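Local atomic coordinates of insulinase family protease (Yersinia pestis, PDB entry 3GO9), a protein that is a predicted protease of the insulinase family (M16), whose active members cleave peptides with the help of a zinc ion. Residues S287-W290 against R291-A295; L299-H302 against I303-L307; L360-A363 against E364-A367; L427-E430 against L431-L435. One frame throughout, in Å; residues are numbered along the deposited sequence.

All four contacts are local, each formed between neighbouring turns of one helix, contact 3 at the cap where its helix begins, so none closes a long loop; along the chain they follow in series and neither nest nor cross. Contacts 1 and 2 succeed one another on the long helix 283-309, their centres about 18 Å apart. Contact 3 comes next, at the start of helix 362-377, and contact 4 lies on helix 424-435. In space the three helices pack together: contact 4 touches each of the other three, by polar bonds to contacts 1 and 3 and by leucine packing to contact 2, while contact 3 also leans on contact 2 beside a zinc ion. Contacts 1 and 3 do not touch.

Contact 1: S287-W290 against R291-A295; sequences SRYW and RSDLA. With PEG (di(hydroxyethyl)ether), chain H.
Y289 and D293 stand one turn apart on the α-helix 283-309, and the i to i+4 bond between them is nearly straight: D293 N reaches Y289 O at 2.8 Å with an N-H...O angle of 174°. The neighbouring backbone donors follow the same pattern, R291 N bonding to S287 O at 3.0 Å and S292 N to R288 O at 3.1 Å. W290 O is satisfied twice, by L294 N at 2.9 Å and by a water that donates to it at 2.8 Å. The same water gives its other hydrogen to D293 OD2, linking carbonyl and carboxylate of successive turns. With CG opposite its backbone N (chi1 168°), Y289 swings its ring along the helix so that D293 CB lies over one face, offset toward the rim, 4.2 Å above the plane. Towards helix 424-435, S292 OG is hydrogen-bonded to E430 OE2, and S292 O accepts from Q434 NE2 in one of the two conformers of that glutamine. The W290 indole is embraced by other groups, R415 in a cation-pi contact and Y411 edge-to-face. Y289 OH donates at 2.7 Å to the ether oxygen O2 of a bound di(hydroxyethyl)ether, which also bonds to R296 NH2.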
loop_
_atom_site.group_PDB
_atom_site.type_symbol
_atom_site.label_atom_id
_atom_site.label_comp_id
_atom_site.label_asym_id
_atom_site.label_seq_id
_atom_site.Cartn_x
_atom_site.Cartn_y
_atom_site.Cartn_z
ATOM N N SER A 287 1.943 -14.192 -15.669
ATOM C CA SER A 287 1.429 -13.881 -16.978
ATOM C C SER A 287 -0.077 -13.544 -16.960
ATOM O O SER A 287 -0.528 -12.595 -17.644
ATOM C CB SER A 287 1.674 -15.073 -17.895
ATOM O OG SER A 287 3.053 -15.096 -18.174
ATOM N N ARG A 288 -0.828 -14.321 -16.214
ATOM C CA ARG A 288 -2.286 -14.048 -16.082
ATOM C C ARG A 288 -2.528 -12.689 -15.451
ATOM O O ARG A 288 -3.403 -11.929 -15.890
ATOM C CB ARG A 288 -3.014 -15.130 -15.290
ATOM C CG ARG A 288 -2.999 -16.504 -15.914
ATOM C CD ARG A 288 -3.968 -17.475 -15.228
ATOM N NE ARG A 288 -3.730 -17.642 -13.789
ATOM C CZ ARG A 288 -2.949 -18.576 -13.225
ATOM N NH1 ARG A 288 -2.289 -19.447 -13.970
ATOM N NH2 ARG A 288 -2.842 -18.626 -11.891
ATOM N N TYR A 289 -1.760 -12.349 -14.412
ATOM C CA TYR A 289 -1.843 -11.036 -13.753
ATOM C C TYR A 289 -1.516 -9.938 -14.758
ATOM O O TYR A 289 -2.246 -8.938 -14.868
ATOM C CB TYR A 289 -0.929 -10.925 -12.493
ATOM C CG TYR A 289 -0.781 -9.519 -11.995
ATOM C CD1 TYR A 289 -1.842 -8.871 -11.370
ATOM C CD2 TYR A 289 0.361 -8.764 -12.258
ATOM C CE1 TYR A 289 -1.772 -7.604 -10.970
ATOM C CE2 TYR A 289 0.454 -7.477 -11.814
ATOM C CZ TYR A 289 -0.621 -6.875 -11.182
ATOM O OH TYR A 289 -0.503 -5.545 -10.785
ATOM N N TRP A 290 -0.441 -10.126 -15.522
ATOM C CA TRP A 290 -0.029 -9.067 -16.416
ATOM C C TRP A 290 -1.067 -8.837 -17.523
ATOM O O TRP A 290 -1.261 -7.686 -17.960
ATOM C CB TRP A 290 1.330 -9.343 -17.041
ATOM C CG TRP A 290 2.521 -9.007 -16.158
ATOM C CD1 TRP A 290 2.561 -8.095 -15.135
ATOM C CD2 TRP A 290 3.863 -9.503 -16.291
ATOM N NE1 TRP A 290 3.854 -7.991 -14.636
ATOM C CE2 TRP A 290 4.657 -8.849 -15.339
ATOM C CE3 TRP A 290 4.464 -10.415 -17.129
ATOM C CZ2 TRP A 290 6.050 -9.123 -15.212
ATOM C CZ3 TRP A 290 5.816 -10.682 -17.006
ATOM C CH2 TRP A 290 6.582 -10.054 -16.063
ATOM N N ARG A 291 -1.726 -9.906 -17.974
ATOM C CA ARG A 291 -2.768 -9.780 -19.000
ATOM C C ARG A 291 -3.929 -8.978 -18.436
ATOM O O ARG A 291 -4.492 -8.081 -19.124
ATOM C CB ARG A 291 -3.281 -11.120 -19.491
ATOM C CG ARG A 291 -4.154 -10.969 -20.725
ATOM C CD ARG A 291 -4.675 -12.256 -21.273
ATOM N NE ARG A 291 -3.607 -13.066 -21.867
ATOM C CZ ARG A 291 -3.806 -14.263 -22.443
ATOM N NH1 ARG A 291 -5.018 -14.802 -22.503
ATOM N NH2 ARG A 291 -2.777 -14.931 -22.939
ATOM N N SER A 292 -4.290 -9.286 -17.201
ATOM C CA SER A 292 -5.414 -8.612 -16.539
ATOM C C SER A 292 -5.085 -7.142 -16.301
ATOM O O SER A 292 -5.905 -6.247 -16.629
ATOM C CB SER A 292 -5.713 -9.293 -15.230
ATOM O OG SER A 292 -6.300 -10.537 -15.511
ATOM N N ASP A 293 -3.902 -6.873 -15.751
ATOM C CA ASP A 293 -3.423 -5.500 -15.498
ATOM C C ASP A 293 -3.392 -4.680 -16.791
ATOM O O ASP A 293 -3.798 -3.519 -16.812
ATOM C CB ASP A 293 -2.024 -5.599 -14.879
ATOM C CG ASP A 293 -1.268 -4.263 -14.787
ATOM O OD1 ASP A 293 -1.694 -3.398 -14.033
ATOM O OD2 ASP A 293 -0.168 -4.135 -15.408
ATOM N N LEU A 294 -2.893 -5.283 -17.874
ATOM C CA LEU A 294 -2.749 -4.544 -19.123
ATOM C C LEU A 294 -4.129 -4.212 -19.734
ATOM O O LEU A 294 -4.264 -3.144 -20.351
ATOM C CB LEU A 294 -1.826 -5.243 -20.102
ATOM C CG LEU A 294 -1.559 -4.493 -21.406
ATOM C CD1 LEU A 294 -0.935 -3.136 -21.167
ATOM C CD2 LEU A 294 -0.678 -5.353 -22.312
ATOM N N ALA A 295 -5.086 -5.127 -19.616
ATOM C CA ALA A 295 -6.473 -4.865 -20.080
ATOM C C ALA A 295 -7.036 -3.646 -19.327
ATOM O O ALA A 295 -7.617 -2.762 -19.924
ATOM C CB ALA A 295 -7.352 -6.069 -19.863
HETATM C C1 PEG H . -3.953 -3.482 -12.422
HETATM O O1 PEG H . -3.454 -4.778 -12.690
HETATM C C2 PEG H . -3.509 -3.141 -11.018
HETATM O O2 PEG H . -2.749 -4.136 -10.371
HETATM C C3 PEG H . -3.282 -4.492 -9.079
HETATM C C4 PEG H . -4.604 -5.274 -9.122
HETATM O O4 PEG H . -5.630 -4.600 -8.345
HETATM O O HOH W 1 0.706 -5.740 -17.399
#

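Contact 2: L299-H302 against I303-L307. With ZN (zinc ion), chain D.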
loop_
_atom_site.group_PDB
_atom_site.type_symbol
_atom_site.label_atom_id
_atom_site.label_comp_id
_atom_site.label_asym_id
_atom_site.label_seq_id
_atom_site.Cartn_x
_atom_site.Cartn_y
_atom_site.Cartn_z
ATOM N N LEU A 299 -7.921 0.012 -21.139
ATOM C CA LEU A 299 -9.239 0.579 -21.096
ATOM C C LEU A 299 -9.127 1.994 -20.588
ATOM O O LEU A 299 -9.759 2.899 -21.155
ATOM C CB LEU A 299 -10.169 -0.284 -20.278
ATOM C CG LEU A 299 -10.775 0.047 -18.942
ATOM C CD1 LEU A 299 -11.058 1.499 -18.707
ATOM C CD2 LEU A 299 -12.047 -0.747 -18.894
ATOM N N PHE A 300 -8.289 2.223 -19.581
ATOM C CA PHE A 300 -8.224 3.572 -19.051
ATOM C C PHE A 300 -7.578 4.499 -20.046
ATOM O O PHE A 300 -8.027 5.637 -20.298
ATOM C CB PHE A 300 -7.494 3.659 -17.737
ATOM C CG PHE A 300 -7.624 5.000 -17.132
ATOM C CD1 PHE A 300 -8.892 5.477 -16.769
ATOM C CD2 PHE A 300 -6.528 5.820 -16.996
ATOM C CE1 PHE A 300 -9.041 6.717 -16.241
ATOM C CE2 PHE A 300 -6.689 7.091 -16.435
ATOM C CZ PHE A 300 -7.952 7.514 -16.047
ATOM N N TRP A 301 -6.531 3.983 -20.657
ATOM C CA TRP A 301 -5.825 4.658 -21.702
ATOM C C TRP A 301 -6.755 5.078 -22.869
ATOM O O TRP A 301 -6.718 6.221 -23.313
ATOM C CB TRP A 301 -4.745 3.705 -22.175
ATOM C CG TRP A 301 -4.084 4.065 -23.375
ATOM C CD1 TRP A 301 -3.163 5.046 -23.537
ATOM C CD2 TRP A 301 -4.220 3.414 -24.656
ATOM N NE1 TRP A 301 -2.724 5.061 -24.836
ATOM C CE2 TRP A 301 -3.355 4.070 -25.542
ATOM C CE3 TRP A 301 -4.992 2.334 -25.129
ATOM C CZ2 TRP A 301 -3.244 3.709 -26.888
ATOM C CZ3 TRP A 301 -4.878 1.976 -26.459
ATOM C CH2 TRP A 301 -4.008 2.664 -27.327
ATOM N N HIS A 302 -7.594 4.150 -23.301
ATOM C CA HIS A 302 -8.498 4.382 -24.432
ATOM C C HIS A 302 -9.525 5.450 -24.087
ATOM O O HIS A 302 -9.777 6.344 -24.903
ATOM C CB HIS A 302 -9.252 3.132 -24.747
ATOM C CG HIS A 302 -10.245 3.298 -25.834
ATOM N ND1 HIS A 302 -9.890 3.232 -27.156
ATOM C CD2 HIS A 302 -11.584 3.502 -25.806
ATOM C CE1 HIS A 302 -10.964 3.439 -27.904
ATOM N NE2 HIS A 302 -12.003 3.615 -27.111
ATOM N N ILE A 303 -10.130 5.329 -22.911
ATOM C CA ILE A 303 -11.149 6.313 -22.469
ATOM C C ILE A 303 -10.493 7.684 -22.338
ATOM O O ILE A 303 -11.061 8.686 -22.791
ATOM C CB ILE A 303 -11.911 5.909 -21.198
ATOM C CG1 ILE A 303 -12.659 4.574 -21.377
ATOM C CG2 ILE A 303 -12.917 7.024 -20.779
ATOM C CD1 ILE A 303 -13.174 4.016 -20.077
ATOM N N LYS A 304 -9.291 7.756 -21.770
ATOM C CA LYS A 304 -8.613 9.031 -21.661
ATOM C C LYS A 304 -8.382 9.661 -23.001
ATOM O O LYS A 304 -8.556 10.876 -23.133
ATOM C CB LYS A 304 -7.248 8.872 -20.987
ATOM C CG LYS A 304 -7.312 8.677 -19.511
ATOM C CD LYS A 304 -6.038 9.241 -18.854
ATOM C CE LYS A 304 -4.727 8.737 -19.502
ATOM N NZ LYS A 304 -4.242 9.652 -20.601
ATOM N N GLN A 305 -7.958 8.865 -23.976
ATOM C CA GLN A 305 -7.693 9.404 -25.306
ATOM C C GLN A 305 -8.991 9.916 -25.922
ATOM O O GLN A 305 -8.972 10.949 -26.588
ATOM C CB GLN A 305 -7.123 8.374 -26.278
ATOM C CG GLN A 305 -6.000 7.543 -25.736
ATOM C CD GLN A 305 -5.011 7.174 -26.795
ATOM O OE1 GLN A 305 -5.250 6.254 -27.602
ATOM N NE2 GLN A 305 -3.874 7.888 -26.812
ATOM N N VAL A 306 -10.076 9.147 -25.778
ATOM C CA VAL A 306 -11.380 9.541 -26.373
ATOM C C VAL A 306 -11.798 10.851 -25.744
ATOM O O VAL A 306 -12.319 11.734 -26.432
ATOM C CB VAL A 306 -12.464 8.468 -26.132
ATOM C CG1 VAL A 306 -13.832 8.966 -26.605
ATOM C CG2 VAL A 306 -12.127 7.164 -26.873
ATOM N N LEU A 307 -11.625 10.982 -24.433
ATOM C CA LEU A 307 -11.958 12.238 -23.739
ATOM C C LEU A 307 -11.129 13.436 -24.246
ATOM O O LEU A 307 -11.680 14.537 -24.456
ATOM C CB LEU A 307 -11.809 12.085 -22.232
ATOM C CG LEU A 307 -12.207 13.269 -21.359
ATOM C CD1 LEU A 307 -13.627 13.795 -21.681
ATOM C CD2 LEU A 307 -12.080 12.869 -19.865
HETATM ZN ZN ZN D . -13.926 4.116 -27.517
HETATM O O HOH W 2 -14.937 2.513 -28.117
#
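F300, W301 and H302 each receive a side chain from one turn later on their helix, K304, Q305 and V306 respectively, and all three rings are met over a face. K304 lays its methylene chain across the phenyl ring: CG stands 3.8 Å from the centroid of the F300 ring, 23° off the normal, in a CH-pi contact, and the chain bends at its third and fourth torsions beyond it. Q305 presents its flat amide to W301 instead. Amide and indole planes are 29° apart and stacked, with Q305 OE1 3.3 Å from W301 CZ2, over the rim of the benzene half. At H302 it is one methyl branch that comes over the ring; V306 CG2 lies 3.9 Å from the imidazole centroid. H302 carries CG opposite its backbone N (chi1 177°), a setting from which NE2 reaches a zinc ion at 2.0 Å. E351 and a water complete the ligands found on this metal, so the site bridges helices 283-309 and 341-358. It falls in the range of the M16 inactive domain. On the buried flank L299 and I303 run side by side, CD1 to CD1 at 3.6 Å. Around the turn, strand 316-324 packs on F300, I303 and L307 through L317, helix 341-358 meets L299, I303 and V306, helix 362-377 lies against W301 and H302, and helix 424-435 closes over L299.

Contact 3: L360-A363 against E364-A367; sequences LSQA and EFDA
S361 and E364 are turned to meet each other: a chi1 of 69° places S361 OG between its own backbone N and carbonyl carbon, while E364, with CG opposite its carbonyl carbon and the rest of the chain extended, reaches back toward the start of the helix. The exchange is reciprocal. E364 N donates to S361 OG at 3.0 Å, and S361 N donates to E364 OE1 at 2.9 Å, approaching from the anti side and 34° out of the carboxylate plane. F365 N then opens the regular helical bonding with a bond to S361 O at 2.9 Å. One step on, a second polar pair spans the turn. Q362 bends at its second torsion, and NE2 gives a hydrogen to D366 OD1 at 2.8 Å; the acceptor lies in the amide plane, but the donor stands 32° out of the carboxylate plane on the syn side. L360, just before the helix, points its side chain into the interior, where CD1 comes within 4.5 Å of F365 CB; L360 packs on L427 and L431, and F365 on L424 and L427, of helix 424-435. E364 also lies against W301 and H302, close to the zinc site. The negative charge of E364 probably interacts favourably with the helix dipole at this N-terminal end. S361, as N-cap, and E364 thus form a capping box, which begins helix 362-377.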
loop_
_atom_site.group_PDB
_atom_site.type_symbol
_atom_site.label_atom_id
_atom_site.label_comp_id
_atom_site.label_asym_id
_atom_site.label_seq_id
_atom_site.Cartn_x
_atom_site.Cartn_y
_atom_site.Cartn_z
ATOM N N LEU A 360 -10.179 -3.267 -28.432
ATOM C CA LEU A 360 -9.270 -2.367 -29.103
ATOM C C LEU A 360 -9.242 -2.722 -30.581
ATOM O O LEU A 360 -9.433 -3.875 -30.967
ATOM C CB LEU A 360 -7.881 -2.513 -28.509
ATOM C CG LEU A 360 -7.644 -2.072 -27.076
ATOM C CD1 LEU A 360 -6.135 -1.970 -26.860
ATOM C CD2 LEU A 360 -8.329 -0.739 -26.790
ATOM N N SER A 361 -8.972 -1.717 -31.399
ATOM C CA SER A 361 -8.583 -1.961 -32.791
ATOM C C SER A 361 -7.147 -2.467 -32.863
ATOM O O SER A 361 -6.361 -2.317 -31.920
ATOM C CB SER A 361 -8.678 -0.670 -33.618
ATOM O OG SER A 361 -7.695 0.230 -33.217
ATOM N N GLN A 362 -6.776 -3.022 -34.003
ATOM C CA GLN A 362 -5.412 -3.475 -34.168
ATOM C C GLN A 362 -4.456 -2.319 -34.055
ATOM O O GLN A 362 -3.376 -2.452 -33.506
ATOM C CB GLN A 362 -5.234 -4.144 -35.539
ATOM C CG GLN A 362 -3.827 -4.740 -35.747
ATOM C CD GLN A 362 -3.594 -5.958 -34.890
ATOM O OE1 GLN A 362 -4.356 -6.933 -34.950
ATOM N NE2 GLN A 362 -2.546 -5.906 -34.067
ATOM N N ALA A 363 -4.831 -1.160 -34.612
ATOM C CA ALA A 363 -3.942 -0.003 -34.555
ATOM C C ALA A 363 -3.749 0.486 -33.120
ATOM O O ALA A 363 -2.635 0.846 -32.717
ATOM C CB ALA A 363 -4.488 1.142 -35.433
ATOM N N GLU A 364 -4.827 0.469 -32.335
ATOM C CA GLU A 364 -4.767 0.873 -30.922
ATOM C C GLU A 364 -3.878 -0.090 -30.118
ATOM O O GLU A 364 -3.018 0.342 -29.316
ATOM C CB GLU A 364 -6.183 0.920 -30.298
ATOM C CG GLU A 364 -7.045 2.043 -30.857
ATOM C CD GLU A 364 -8.557 1.980 -30.492
ATOM O OE1 GLU A 364 -9.118 0.906 -30.207
ATOM O OE2 GLU A 364 -9.218 3.049 -30.577
ATOM N N PHE A 365 -4.094 -1.382 -30.362
ATOM C CA PHE A 365 -3.218 -2.423 -29.773
ATOM C C PHE A 365 -1.759 -2.235 -30.119
ATOM O O PHE A 365 -0.911 -2.235 -29.248
ATOM C CB PHE A 365 -3.710 -3.797 -30.180
ATOM C CG PHE A 365 -2.921 -4.944 -29.612
ATOM C CD1 PHE A 365 -3.170 -5.410 -28.321
ATOM C CD2 PHE A 365 -1.974 -5.588 -30.364
ATOM C CE1 PHE A 365 -2.452 -6.508 -27.823
ATOM C CE2 PHE A 365 -1.289 -6.662 -29.834
ATOM C CZ PHE A 365 -1.551 -7.105 -28.581
ATOM N N ASP A 366 -1.453 -2.029 -31.388
ATOM C CA ASP A 366 -0.071 -1.845 -31.804
ATOM C C ASP A 366 0.562 -0.609 -31.148
ATOM O O ASP A 366 1.723 -0.670 -30.737
ATOM C CB ASP A 366 -0.007 -1.741 -33.347
ATOM C CG ASP A 366 -0.378 -3.055 -34.052
ATOM O OD1 ASP A 366 -0.550 -4.100 -33.405
ATOM O OD2 ASP A 366 -0.509 -3.067 -35.286
ATOM N N ALA A 367 -0.215 0.482 -31.018
ATOM C CA ALA A 367 0.211 1.686 -30.301
ATOM C C ALA A 367 0.551 1.393 -28.831
ATOM O O ALA A 367 1.624 1.799 -28.305
ATOM C CB ALA A 367 -0.892 2.802 -30.380
#

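Contact 4: L427-E430 against L431-L435; sequences LNRE and LKQQL
E430 OE2 is held by S292 OG from helix 283-309 and, less surely, by Q434 NE2 from the next turn of its own α-helix, 424-435; Q434 has two conformers, and its part here is that of one of them. The bond within the helix is the weak one, 3.1 Å from Q434 NE2 to E430 OE2 with an N-H...O angle of only 133°, the amide and carboxylate planes being 73° apart. In the same conformer Q434 NE2 has S292 O as its other acceptor, so the glutamate, probably joined by the glutamine, grips one serine of the neighbouring helix. E430 gets there by a bend at its second torsion, chi2 66°, which curls the carboxylate toward Q434. Behind them run the usual i to i+4 backbone bonds, among them Q433 N to R429 O at 2.8 Å and Q434 N to E430 O at 2.9 Å. On the outer side the extended Q433 chain crosses the arginine stem obliquely, its NE2 3.5 Å from both CG and CD of R429. The R429 chain bends twice and brings NH1 within 3.7 Å of K432 CD, an aliphatic stretch of the lysine. K432 NZ itself bonds to the carbonyls of R356 and A357, which would help to offset the nearby like charge. L431 and L435 face inward, the first packing on L299, the second on L352 and L355. N428 OD1 accepts from L360 N and also rests 3.7 Å from L431 CD1.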
loop_
_atom_site.group_PDB
_atom_site.type_symbol
_atom_site.label_atom_id
_atom_site.label_comp_id
_atom_site.label_asym_id
_atom_site.label_seq_id
_atom_site.Cartn_x
_atom_site.Cartn_y
_atom_site.Cartn_z
ATOM N N LEU A 427 -5.833 -9.915 -25.618
ATOM C CA LEU A 427 -6.112 -8.703 -24.817
ATOM C C LEU A 427 -7.620 -8.364 -24.907
ATOM O O LEU A 427 -8.229 -8.016 -23.921
ATOM C CB LEU A 427 -5.269 -7.513 -25.258
ATOM C CG LEU A 427 -5.302 -6.318 -24.272
ATOM C CD1 LEU A 427 -4.829 -6.720 -22.882
ATOM C CD2 LEU A 427 -4.473 -5.136 -24.696
ATOM N N ASN A 428 -8.214 -8.453 -26.091
ATOM C CA ASN A 428 -9.658 -8.163 -26.203
ATOM C C ASN A 428 -10.557 -9.137 -25.436
ATOM O O ASN A 428 -11.601 -8.748 -24.888
ATOM C CB ASN A 428 -10.052 -8.077 -27.692
ATOM C CG ASN A 428 -9.664 -6.773 -28.305
ATOM O OD1 ASN A 428 -9.254 -5.865 -27.596
ATOM N ND2 ASN A 428 -9.772 -6.662 -29.650
ATOM N N ARG A 429 -10.201 -10.418 -25.402
ATOM C CA ARG A 429 -10.935 -11.367 -24.574
ATOM C C ARG A 429 -10.886 -10.996 -23.101
ATOM O O ARG A 429 -11.905 -11.090 -22.432
ATOM C CB ARG A 429 -10.414 -12.780 -24.766
ATOM C CG ARG A 429 -11.072 -13.827 -23.899
ATOM C CD ARG A 429 -12.553 -13.963 -24.194
ATOM N NE ARG A 429 -12.786 -14.388 -25.600
ATOM C CZ ARG A 429 -13.976 -14.553 -26.186
ATOM N NH1 ARG A 429 -15.123 -14.357 -25.542
ATOM N NH2 ARG A 429 -14.013 -14.960 -27.462
ATOM N N GLU A 430 -9.699 -10.616 -22.627
ATOM C CA GLU A 430 -9.487 -10.186 -21.223
ATOM C C GLU A 430 -10.366 -8.947 -20.951
ATOM O O GLU A 430 -11.113 -8.896 -19.952
ATOM C CB GLU A 430 -8.011 -9.899 -21.007
ATOM C CG GLU A 430 -7.630 -9.508 -19.622
ATOM C CD GLU A 430 -7.801 -10.593 -18.596
ATOM O OE1 GLU A 430 -7.469 -11.749 -18.891
ATOM O OE2 GLU A 430 -8.248 -10.264 -17.456
ATOM N N LEU A 431 -10.369 -8.011 -21.873
ATOM C CA LEU A 431 -11.238 -6.837 -21.736
ATOM C C LEU A 431 -12.711 -7.230 -21.632
ATOM O O LEU A 431 -13.463 -6.693 -20.785
ATOM C CB LEU A 431 -11.049 -5.872 -22.918
ATOM C CG LEU A 431 -9.929 -4.877 -22.863
ATOM C CD1 LEU A 431 -9.719 -4.284 -24.257
ATOM C CD2 LEU A 431 -10.199 -3.795 -21.789
ATOM N N LYS A 432 -13.129 -8.135 -22.516
ATOM C CA LYS A 432 -14.502 -8.570 -22.539
ATOM C C LYS A 432 -14.843 -9.227 -21.203
ATOM O O LYS A 432 -15.872 -8.947 -20.606
ATOM C CB LYS A 432 -14.731 -9.548 -23.689
ATOM C CG LYS A 432 -16.187 -10.013 -23.747
ATOM C CD LYS A 432 -16.511 -11.044 -24.794
ATOM C CE LYS A 432 -16.284 -10.535 -26.188
ATOM N NZ LYS A 432 -17.248 -9.513 -26.604
ATOM N N GLN A 433 -13.962 -10.115 -20.741
ATOM C CA GLN A 433 -14.185 -10.838 -19.477
ATOM C C GLN A 433 -14.299 -9.900 -18.266
ATOM O O GLN A 433 -15.247 -9.990 -17.496
ATOM C CB GLN A 433 -13.089 -11.859 -19.258
ATOM C CG GLN A 433 -13.283 -13.065 -20.136
ATOM C CD GLN A 433 -12.048 -13.918 -20.314
ATOM O OE1 GLN A 433 -10.911 -13.525 -19.982
ATOM N NE2 GLN A 433 -12.263 -15.126 -20.898
ATOM N N GLN A 434 -13.370 -8.970 -18.163
ATOM C CA GLN A 434 -13.380 -7.976 -17.083
ATOM C C GLN A 434 -14.653 -7.142 -17.091
ATOM O O GLN A 434 -15.293 -6.919 -16.066
ATOM C CB GLN A 434 -12.189 -7.045 -17.199
ATOM C CG GLN A 434 -10.961 -7.664 -16.634
ATOM C CD GLN A 434 -9.752 -6.791 -16.784
ATOM O OE1 GLN A 434 -9.858 -5.605 -17.112
ATOM N NE2 GLN A 434 -8.582 -7.367 -16.539
ATOM N N LEU A 435 -15.042 -6.701 -18.262
ATOM C CA LEU A 435 -16.181 -5.804 -18.356
ATOM C C LEU A 435 -17.502 -6.546 -18.366
ATOM O O LEU A 435 -18.558 -5.899 -18.387
ATOM C CB LEU A 435 -16.072 -4.924 -19.575
ATOM C CG LEU A 435 -14.913 -3.933 -19.514
ATOM C CD1 LEU A 435 -14.814 -3.243 -20.848
ATOM C CD2 LEU A 435 -15.088 -2.931 -18.400
#